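Local structure of microcin B17-processing protein McbD (Escherichia coli str. K-12 substr. MG1655, 6GRH) at residues T228-K233 with Q264-L269; I236-Y241 with F272-Y277; F299-E304 with K386-K391. The protein is needed to turn the inactive microcin B17 precursor McbA into the active antibiotic peptide, and belongs to the YcaO family. The protein carries 1 engineered substitution. All blocks are in the same frame, centred on the assembly; numbering follows the deposited sequence.

Contact 1 (T228-K233 with Q264-L269); sequences TLYGTK and QSYICL
Tyr230, on strand 224-231, meets Tyr266, on helix 251-275, in an offset edge-to-face ring pair that makes up the whole contact. At Thr228 the strand is already under way, its backbone bonded there to Gly244 of the neighbouring antiparallel strand and, at Leu229, to Arg212 on the other side. Tyr230 then turns its CB toward the helix, and with CG anti to the backbone N (chi1 169°) the ring reaches well out from the sheet. Tyr266 presents its edge to the Tyr230 ring, the centroids 5.7 Å apart and the planes at 66°; the closest atoms are the two CE2 carbons, 3.8 Å apart. One water links the two hydroxyls: it is hydrogen-bonded to Tyr230 OH at 2.8 Å and donates to Tyr266 OH at 2.8 Å. Tyr266 OH is gripped a second time by Gly65 O of an McbC subunit, whose Phe66 stacks on the same tyrosine ring. Past Gly231, Thr232 leaves the strand, and its OG1 bonds to Glu208 O at the end of helix 196-208, whose Leu205 and Glu208 also touch both tyrosines. Helix 251-275 thus packs on one face of a mixed sheet, the antiparallel strands 224-231 and 241-248 lying toward its edge.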
loop_
_atom_site.group_PDB
_atom_site.type_symbol
_atom_site.label_atom_id
_atom_site.label_comp_id
_atom_site.label_asym_id
_atom_site.label_seq_id
_atom_site.Cartn_x
_atom_site.Cartn_y
_atom_site.Cartn_z
ATOM N N THR E 228 -6.198 -16.911 44.555
ATOM C CA THR E 228 -5.817 -15.522 44.785
ATOM C C THR E 228 -7.096 -14.775 45.153
ATOM O O THR E 228 -8.148 -14.991 44.535
ATOM C CB THR E 228 -5.165 -14.877 43.541
ATOM O OG1 THR E 228 -5.789 -15.382 42.354
ATOM C CG2 THR E 228 -3.668 -15.166 43.480
ATOM N N LEU E 229 -6.996 -13.908 46.155
ATOM C CA LEU E 229 -8.131 -13.152 46.673
ATOM C C LEU E 229 -7.748 -11.694 46.732
ATOM O O LEU E 229 -6.622 -11.359 47.100
ATOM C CB LEU E 229 -8.484 -13.645 48.075
ATOM C CG LEU E 229 -9.052 -15.055 48.177
ATOM C CD1 LEU E 229 -9.276 -15.405 49.642
ATOM C CD2 LEU E 229 -10.346 -15.199 47.386
ATOM N N TYR E 230 -8.692 -10.838 46.368
ATOM C CA TYR E 230 -8.505 -9.398 46.359
ATOM C C TYR E 230 -9.706 -8.756 47.012
ATOM O O TYR E 230 -10.845 -9.193 46.792
ATOM C CB TYR E 230 -8.418 -8.863 44.923
ATOM C CG TYR E 230 -8.485 -7.349 44.835
ATOM C CD1 TYR E 230 -7.365 -6.570 45.117
ATOM C CD2 TYR E 230 -9.664 -6.699 44.484
ATOM C CE1 TYR E 230 -7.413 -5.192 45.050
ATOM C CE2 TYR E 230 -9.717 -5.320 44.409
ATOM C CZ TYR E 230 -8.583 -4.574 44.696
ATOM O OH TYR E 230 -8.608 -3.206 44.615
ATOM N N GLY E 231 -9.441 -7.691 47.761
ATOM C CA GLY E 231 -10.479 -6.818 48.268
ATOM C C GLY E 231 -9.975 -5.413 48.534
ATOM O O GLY E 231 -8.817 -5.233 48.871
ATOM N N THR E 232 -10.848 -4.418 48.373
ATOM C CA THR E 232 -10.525 -3.043 48.752
ATOM C C THR E 232 -11.692 -2.320 49.440
ATOM O O THR E 232 -12.871 -2.583 49.145
ATOM C CB THR E 232 -10.036 -2.228 47.544
ATOM O OG1 THR E 232 -9.486 -0.987 47.994
ATOM C CG2 THR E 232 -11.151 -1.975 46.533
ATOM N N LYS E 233 -11.335 -1.411 50.353
ATOM C CA LYS E 233 -12.297 -0.482 50.955
ATOM C C LYS E 233 -12.405 0.806 50.158
ATOM O O LYS E 233 -13.256 1.624 50.460
ATOM C CB LYS E 233 -11.893 -0.115 52.390
ATOM C CG LYS E 233 -11.783 -1.288 53.346
ATOM C CD LYS E 233 -11.435 -0.828 54.763
ATOM N N GLN E 264 -8.613 -11.136 34.816
ATOM C CA GLN E 264 -9.695 -11.356 33.874
ATOM C C GLN E 264 -11.078 -11.118 34.490
ATOM O O GLN E 264 -11.888 -10.403 33.910
ATOM C CB GLN E 264 -9.599 -12.757 33.251
ATOM C CG GLN E 264 -10.617 -12.918 32.132
ATOM C CD GLN E 264 -10.563 -14.244 31.394
ATOM O OE1 GLN E 264 -10.913 -14.299 30.215
ATOM N NE2 GLN E 264 -10.174 -15.314 32.078
ATOM N N SER E 265 -11.360 -11.686 35.664
ATOM C CA SER E 265 -12.676 -11.475 36.291
ATOM C C SER E 265 -12.828 -10.051 36.746
ATOM O O SER E 265 -13.878 -9.492 36.625
ATOM C CB SER E 265 -12.885 -12.399 37.485
ATOM O OG SER E 265 -12.865 -13.736 37.029
ATOM N N TYR E 266 -11.757 -9.475 37.279
ATOM C CA TYR E 266 -11.758 -8.078 37.726
ATOM C C TYR E 266 -12.120 -7.149 36.571
ATOM O O TYR E 266 -13.023 -6.309 36.703
ATOM C CB TYR E 266 -10.370 -7.736 38.246
ATOM C CG TYR E 266 -10.151 -6.359 38.804
ATOM C CD1 TYR E 266 -10.079 -5.242 37.976
ATOM C CD2 TYR E 266 -9.916 -6.184 40.151
ATOM C CE1 TYR E 266 -9.850 -3.976 38.492
ATOM C CE2 TYR E 266 -9.674 -4.927 40.678
ATOM C CZ TYR E 266 -9.641 -3.828 39.842
ATOM O OH TYR E 266 -9.389 -2.589 40.346
ATOM N N ILE E 267 -11.414 -7.286 35.445
ATOM C CA ILE E 267 -11.603 -6.348 34.351
ATOM C C ILE E 267 -12.935 -6.536 33.607
ATOM O O ILE E 267 -13.545 -5.539 33.207
ATOM C CB ILE E 267 -10.382 -6.313 33.393
ATOM C CG1 ILE E 267 -10.335 -4.975 32.667
ATOM C CG2 ILE E 267 -10.388 -7.477 32.419
ATOM C CD1 ILE E 267 -10.073 -3.806 33.584
ATOM N N CYS E 268 -13.404 -7.780 33.450
ATOM C CA CYS E 268 -14.718 -8.012 32.815
ATOM C C CYS E 268 -15.840 -7.375 33.608
ATOM O O CYS E 268 -16.668 -6.657 33.052
ATOM C CB CYS E 268 -14.996 -9.496 32.600
ATOM S SG CYS E 268 -13.923 -10.169 31.293
ATOM N N LEU E 269 -15.855 -7.605 34.921
ATOM C CA LEU E 269 -16.860 -6.957 35.756
ATOM C C LEU E 269 -16.673 -5.438 35.805
ATOM O O LEU E 269 -17.648 -4.704 35.717
ATOM C CB LEU E 269 -16.890 -7.548 37.159
ATOM C CG LEU E 269 -17.962 -7.008 38.104
ATOM C CD1 LEU E 269 -19.350 -6.939 37.480
ATOM C CD2 LEU E 269 -17.975 -7.905 39.330
HETATM O O HOH W 1 -10.531 -2.184 42.865
#

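Contact 2 (I236-Y241 with F272-Y277); sequences ISRIKY and FLIGGY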
loop_
_atom_site.group_PDB
_atom_site.type_symbol
_atom_site.label_atom_id
_atom_site.label_comp_id
_atom_site.label_asym_id
_atom_site.label_seq_id
_atom_site.Cartn_x
_atom_site.Cartn_y
_atom_site.Cartn_z
ATOM N N ILE E 236 -13.881 4.858 45.447
ATOM C CA ILE E 236 -14.039 5.060 44.006
ATOM C C ILE E 236 -13.681 3.837 43.166
ATOM O O ILE E 236 -13.877 3.867 41.974
ATOM C CB ILE E 236 -13.288 6.331 43.518
ATOM C CG1 ILE E 236 -11.763 6.121 43.460
ATOM C CG2 ILE E 236 -13.659 7.525 44.403
ATOM C CD1 ILE E 236 -10.941 7.395 43.314
ATOM N N SER E 237 -13.161 2.769 43.774
ATOM C CA SER E 237 -13.013 1.483 43.078
ATOM C C SER E 237 -14.377 0.827 42.847
ATOM O O SER E 237 -15.168 0.713 43.778
ATOM C CB SER E 237 -12.135 0.522 43.880
ATOM O OG SER E 237 -10.825 1.037 44.032
ATOM N N ARG E 238 -14.637 0.386 41.615
ATOM C CA ARG E 238 -15.849 -0.352 41.289
ATOM C C ARG E 238 -15.762 -1.806 41.731
ATOM O O ARG E 238 -16.769 -2.395 42.112
ATOM C CB ARG E 238 -16.134 -0.294 39.789
ATOM C CG ARG E 238 -16.683 1.044 39.302
ATOM C CD ARG E 238 -15.592 2.016 38.877
ATOM N NE ARG E 238 -16.140 3.123 38.068
ATOM C CZ ARG E 238 -15.424 4.011 37.374
ATOM N NH1 ARG E 238 -14.087 3.960 37.339
ATOM N NH2 ARG E 238 -16.057 4.965 36.694
ATOM N N ILE E 239 -14.575 -2.398 41.659
ATOM C CA ILE E 239 -14.381 -3.765 42.112
ATOM C C ILE E 239 -13.911 -3.759 43.561
ATOM O O ILE E 239 -12.795 -3.334 43.856
ATOM C CB ILE E 239 -13.377 -4.537 41.230
ATOM C CG1 ILE E 239 -13.787 -4.480 39.752
ATOM C CG2 ILE E 239 -13.230 -5.972 41.715
ATOM C CD1 ILE E 239 -15.168 -5.018 39.416
ATOM N N LYS E 240 -14.774 -4.239 44.452
ATOM C CA LYS E 240 -14.469 -4.330 45.863
ATOM C C LYS E 240 -13.851 -5.683 46.218
ATOM O O LYS E 240 -13.215 -5.813 47.270
ATOM C CB LYS E 240 -15.748 -4.148 46.685
ATOM C CG LYS E 240 -16.610 -2.943 46.305
ATOM C CD LYS E 240 -15.848 -1.633 46.399
ATOM C CE LYS E 240 -16.789 -0.455 46.198
ATOM N NZ LYS E 240 -16.071 0.837 46.265
ATOM N N TYR E 241 -14.073 -6.678 45.359
ATOM C CA TYR E 241 -13.673 -8.056 45.601
ATOM C C TYR E 241 -13.452 -8.756 44.275
ATOM O O TYR E 241 -14.222 -8.560 43.334
ATOM C CB TYR E 241 -14.749 -8.808 46.419
ATOM C CG TYR E 241 -14.636 -10.325 46.413
ATOM C CD1 TYR E 241 -13.678 -10.974 47.182
ATOM C CD2 TYR E 241 -15.487 -11.105 45.640
ATOM C CE1 TYR E 241 -13.563 -12.359 47.182
ATOM C CE2 TYR E 241 -15.381 -12.488 45.621
ATOM C CZ TYR E 241 -14.408 -13.119 46.394
ATOM O OH TYR E 241 -14.292 -14.514 46.382
ATOM N N PHE E 272 -18.111 -4.105 32.523
ATOM C CA PHE E 272 -19.565 -4.206 32.662
ATOM C C PHE E 272 -20.100 -2.997 33.465
ATOM O O PHE E 272 -21.026 -2.289 33.010
ATOM C CB PHE E 272 -19.937 -5.548 33.321
ATOM C CG PHE E 272 -21.412 -5.788 33.399
ATOM C CD1 PHE E 272 -22.157 -5.259 34.443
ATOM C CD2 PHE E 272 -22.065 -6.491 32.389
ATOM C CE1 PHE E 272 -23.538 -5.451 34.498
ATOM C CE2 PHE E 272 -23.442 -6.687 32.443
ATOM C CZ PHE E 272 -24.176 -6.163 33.491
ATOM N N LEU E 273 -19.481 -2.713 34.613
ATOM C CA LEU E 273 -19.952 -1.622 35.481
ATOM C C LEU E 273 -19.738 -0.196 34.946
ATOM O O LEU E 273 -20.571 0.661 35.178
ATOM C CB LEU E 273 -19.363 -1.743 36.896
ATOM C CG LEU E 273 -19.743 -2.995 37.695
ATOM C CD1 LEU E 273 -18.809 -3.143 38.886
ATOM C CD2 LEU E 273 -21.193 -2.935 38.161
ATOM N N ILE E 274 -18.645 0.068 34.237
ATOM C CA ILE E 274 -18.421 1.407 33.649
ATOM C C ILE E 274 -19.128 1.552 32.297
ATOM O O ILE E 274 -19.339 2.664 31.814
ATOM C CB ILE E 274 -16.921 1.774 33.524
ATOM C CG1 ILE E 274 -16.185 0.871 32.524
ATOM C CG2 ILE E 274 -16.260 1.712 34.890
ATOM C CD1 ILE E 274 -14.868 1.441 32.055
ATOM N N GLY E 275 -19.467 0.423 31.681
ATOM C CA GLY E 275 -20.372 0.400 30.541
ATOM C C GLY E 275 -21.818 0.770 30.876
ATOM O O GLY E 275 -22.554 1.173 29.996
ATOM N N GLY E 276 -22.227 0.637 32.139
ATOM C CA GLY E 276 -23.592 0.961 32.563
ATOM C C GLY E 276 -24.641 -0.055 32.124
ATOM O O GLY E 276 -25.831 0.274 32.055
ATOM N N TYR E 277 -24.197 -1.289 31.846
ATOM C CA TYR E 277 -25.074 -2.372 31.386
ATOM C C TYR E 277 -26.060 -2.771 32.499
ATOM O O TYR E 277 -25.701 -2.790 33.678
ATOM C CB TYR E 277 -24.250 -3.582 30.948
ATOM C CG TYR E 277 -23.394 -3.318 29.724
ATOM C CD1 TYR E 277 -23.946 -3.322 28.438
ATOM C CD2 TYR E 277 -22.027 -3.046 29.853
ATOM C CE1 TYR E 277 -23.156 -3.071 27.318
ATOM C CE2 TYR E 277 -21.231 -2.795 28.747
ATOM C CZ TYR E 277 -21.790 -2.810 27.482
ATOM O OH TYR E 277 -20.973 -2.555 26.395
#
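Arg238 and Ile239 meet Leu273 and Ile274 at the end of helix 251-275, and the closest fit is at the arginine. Ile274 CG2 sits over the centre of the Arg238 guanidinium, 3.4 Å above its plane, in a van der Waals contact of the methyl with the guanidinium face, the two side chains crossing at about a right angle. The bend in the arginine at chi2 (90°) brings the group under that methyl. Its NH1 is bonded to Ser2 O of an McbC subunit, which helps to fix its rotation. Leu273 CD1 lies against the loop, 4.0 Å from Arg238 CB and 4.1 Å from the buried Ile239 CD1. The loop is the connection of a beta hairpin, joining antiparallel strands 224-231 and 241-248, and the helix that follows the hairpin doubles back to pack on it. Asn294 fixes the loop backbone by bonding Arg238 O, Lys240 N and Tyr241 N. Within the turn, Lys240 NZ donates to Ser237 O at 2.6 Å, in the carbonyl plane. The other side is looser. Gly276, exposed to solvent, leaves helical phi/psi with positive phi, and its N makes weak bonds to Phe272 O and Leu273 O.

Contact 3 (F299-E304 with K386-K391); sequences FTDLCE and KVRESK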
loop_
_atom_site.group_PDB
_atom_site.type_symbol
_atom_site.label_atom_id
_atom_site.label_comp_id
_atom_site.label_asym_id
_atom_site.label_seq_id
_atom_site.Cartn_x
_atom_site.Cartn_y
_atom_site.Cartn_z
ATOM N N PHE E 299 -14.328 -10.656 50.747
ATOM C CA PHE E 299 -12.881 -10.772 51.012
ATOM C C PHE E 299 -12.594 -11.088 52.478
ATOM O O PHE E 299 -11.873 -12.040 52.778
ATOM C CB PHE E 299 -12.167 -9.474 50.587
ATOM C CG PHE E 299 -10.677 -9.485 50.790
ATOM C CD1 PHE E 299 -9.864 -10.344 50.057
ATOM C CD2 PHE E 299 -10.077 -8.604 51.690
ATOM C CE1 PHE E 299 -8.477 -10.335 50.218
ATOM C CE2 PHE E 299 -8.689 -8.601 51.873
ATOM C CZ PHE E 299 -7.890 -9.461 51.126
ATOM N N THR E 300 -13.158 -10.295 53.383
ATOM C CA THR E 300 -12.945 -10.511 54.823
ATOM C C THR E 300 -13.528 -11.833 55.306
ATOM O O THR E 300 -12.861 -12.549 56.039
ATOM C CB THR E 300 -13.544 -9.390 55.682
ATOM O OG1 THR E 300 -14.911 -9.200 55.318
ATOM C CG2 THR E 300 -12.777 -8.092 55.480
ATOM N N ASP E 301 -14.759 -12.148 54.905
ATOM C CA ASP E 301 -15.369 -13.430 55.261
ATOM C C ASP E 301 -14.499 -14.649 54.879
ATOM O O ASP E 301 -14.377 -15.599 55.672
ATOM C CB ASP E 301 -16.747 -13.583 54.635
ATOM C CG ASP E 301 -17.323 -14.965 54.849
ATOM O OD1 ASP E 301 -17.697 -15.301 55.999
ATOM O OD2 ASP E 301 -17.351 -15.731 53.868
ATOM N N LEU E 302 -13.900 -14.627 53.687
ATOM C CA LEU E 302 -12.985 -15.710 53.304
ATOM C C LEU E 302 -11.700 -15.722 54.150
ATOM O O LEU E 302 -11.353 -16.755 54.729
ATOM C CB LEU E 302 -12.659 -15.678 51.797
ATOM C CG LEU E 302 -13.776 -16.187 50.882
ATOM C CD1 LEU E 302 -13.436 -15.911 49.432
ATOM C CD2 LEU E 302 -14.035 -17.672 51.075
ATOM N N CYS E 303 -11.036 -14.572 54.252
ATOM C CA CYS E 303 -9.708 -14.485 54.875
ATOM C C CYS E 303 -9.732 -14.742 56.379
ATOM O O CYS E 303 -8.876 -15.461 56.889
ATOM C CB CYS E 303 -9.066 -13.123 54.625
ATOM S SG CYS E 303 -8.741 -12.787 52.898
ATOM N N GLU E 304 -10.701 -14.150 57.073
ATOM C CA GLU E 304 -10.836 -14.320 58.515
ATOM C C GLU E 304 -11.263 -15.741 58.947
ATOM O O GLU E 304 -11.035 -16.123 60.097
ATOM C CB GLU E 304 -11.821 -13.283 59.069
ATOM C CG GLU E 304 -11.378 -11.828 58.926
ATOM C CD GLU E 304 -12.363 -10.866 59.577
ATOM O OE1 GLU E 304 -13.040 -11.279 60.547
ATOM O OE2 GLU E 304 -12.460 -9.704 59.133
ATOM N N LYS E 386 -21.413 -24.744 58.892
ATOM C CA LYS E 386 -22.821 -25.023 58.583
ATOM C C LYS E 386 -23.460 -24.084 57.553
ATOM O O LYS E 386 -24.050 -24.554 56.582
ATOM C CB LYS E 386 -23.683 -25.030 59.863
ATOM C CG LYS E 386 -25.124 -25.509 59.665
ATOM C CD LYS E 386 -25.206 -26.780 58.818
ATOM C CE LYS E 386 -26.446 -27.618 59.109
ATOM N NZ LYS E 386 -26.516 -28.810 58.205
ATOM N N VAL E 387 -23.364 -22.776 57.780
ATOM C CA VAL E 387 -23.876 -21.781 56.817
ATOM C C VAL E 387 -23.301 -21.919 55.406
ATOM O O VAL E 387 -24.020 -21.695 54.424
ATOM C CB VAL E 387 -23.701 -20.306 57.290
ATOM C CG1 VAL E 387 -24.754 -19.953 58.333
ATOM C CG2 VAL E 387 -22.291 -20.029 57.808
ATOM N N ARG E 388 -22.032 -22.319 55.296
ATOM C CA ARG E 388 -21.403 -22.494 53.985
ATOM C C ARG E 388 -22.048 -23.649 53.205
ATOM O O ARG E 388 -22.029 -23.630 51.972
ATOM C CB ARG E 388 -19.891 -22.740 54.097
ATOM C CG ARG E 388 -19.085 -21.683 54.847
ATOM C CD ARG E 388 -18.657 -20.569 53.946
ATOM N NE ARG E 388 -17.789 -19.550 54.539
ATOM C CZ ARG E 388 -16.458 -19.510 54.476
ATOM N NH1 ARG E 388 -15.744 -20.495 53.932
ATOM N NH2 ARG E 388 -15.824 -18.475 55.000
ATOM N N GLU E 389 -22.615 -24.644 53.897
ATOM C CA GLU E 389 -23.237 -25.802 53.221
ATOM C C GLU E 389 -24.509 -25.462 52.428
ATOM O O GLU E 389 -24.909 -26.236 51.559
ATOM C CB GLU E 389 -23.559 -26.924 54.213
ATOM C CG GLU E 389 -22.341 -27.557 54.867
ATOM C CD GLU E 389 -22.705 -28.600 55.913
ATOM O OE1 GLU E 389 -23.651 -28.371 56.699
ATOM O OE2 GLU E 389 -22.037 -29.648 55.968
ATOM N N SER E 390 -25.128 -24.319 52.730
ATOM C CA SER E 390 -26.305 -23.825 52.020
ATOM C C SER E 390 -26.065 -22.564 51.165
ATOM O O SER E 390 -27.014 -22.030 50.624
ATOM C CB SER E 390 -27.394 -23.517 53.046
ATOM O OG SER E 390 -26.973 -22.472 53.924
ATOM N N LYS E 391 -24.821 -22.099 51.035
ATOM C CA LYS E 391 -24.512 -20.848 50.339
ATOM C C LYS E 391 -23.554 -21.123 49.197
ATOM O O LYS E 391 -22.575 -21.846 49.371
ATOM C CB LYS E 391 -23.823 -19.866 51.275
ATOM C CG LYS E 391 -24.714 -18.900 52.027
ATOM C CD LYS E 391 -23.876 -17.788 52.669
ATOM C CE LYS E 391 -23.295 -16.829 51.626
ATOM N NZ LYS E 391 -22.687 -15.597 52.212
HETATM O O HOH W 2 -19.074 -17.815 56.322
HETATM O O HOH W 3 -13.170 -19.213 54.366
#
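A solvated salt bridge ties helix 296-304 to the C-terminal tail of the chain, with Asp301 on the helix and Arg388 on a helix-like turn of the tail. The two side chains come from opposite directions, and Asp301 OD2 lies 3.3 Å from Arg388 NH2. Carboxylate and guanidinium planes stand 67° apart, so the groups do not pair flat, and no direct hydrogen bond forms across the contact. Water supplies the bonds instead. One water donates to Asp301 OD1 at 2.9 Å and accepts from Arg388 NE at 2.8 Å. A second, in the guanidinium plane, accepts from Arg388 NH2 at 2.8 Å and donates to Leu302 O at 3.1 Å. Asp301 O is also near NH2, but at a poor angle; its bond goes to Asn305 ND2. A bend at chi2 (-87°) carries the guanidinium across to the helix. Its NH1 bonds to Trp178 O of helix 157-180, and the Trp178 ring makes a cation-pi contact with the group, so that helix is a third party to the grip. Leu302 CD2 approaches loosely, 4.4 Å from Arg388 NH1. The tail turn is braced locally, Ser390 OG donating to Val387 O at 3.1 Å. The whole is a water-bridged ion pair tying the C-terminal tail to helix 296-304 of this YcaO protein.

Contacts 1 and 2 are neighbours, their centres about 10 Å apart. Both join the hairpin of strands 224-231 and 241-248 to helix 251-275, the first through the strand, the second through the hairpin loop and the helix end, and their segments alternate along the chain. The backbone of Thr232 probably bonds to Lys240 where they meet. Contact 3 comes later in sequence, its centre about 18 Å from that of contact 1 and 23 Å from that of contact 2. Its helix 296-304 packs on the opposite face of the same sheet, Phe299 against Tyr241 and the backbone of Tyr230, Leu302 against Leu229. The sheet is thus held between two helices: contacts 1 and 2 also reach McbC subunits, whereas contact 3 stays within McbD.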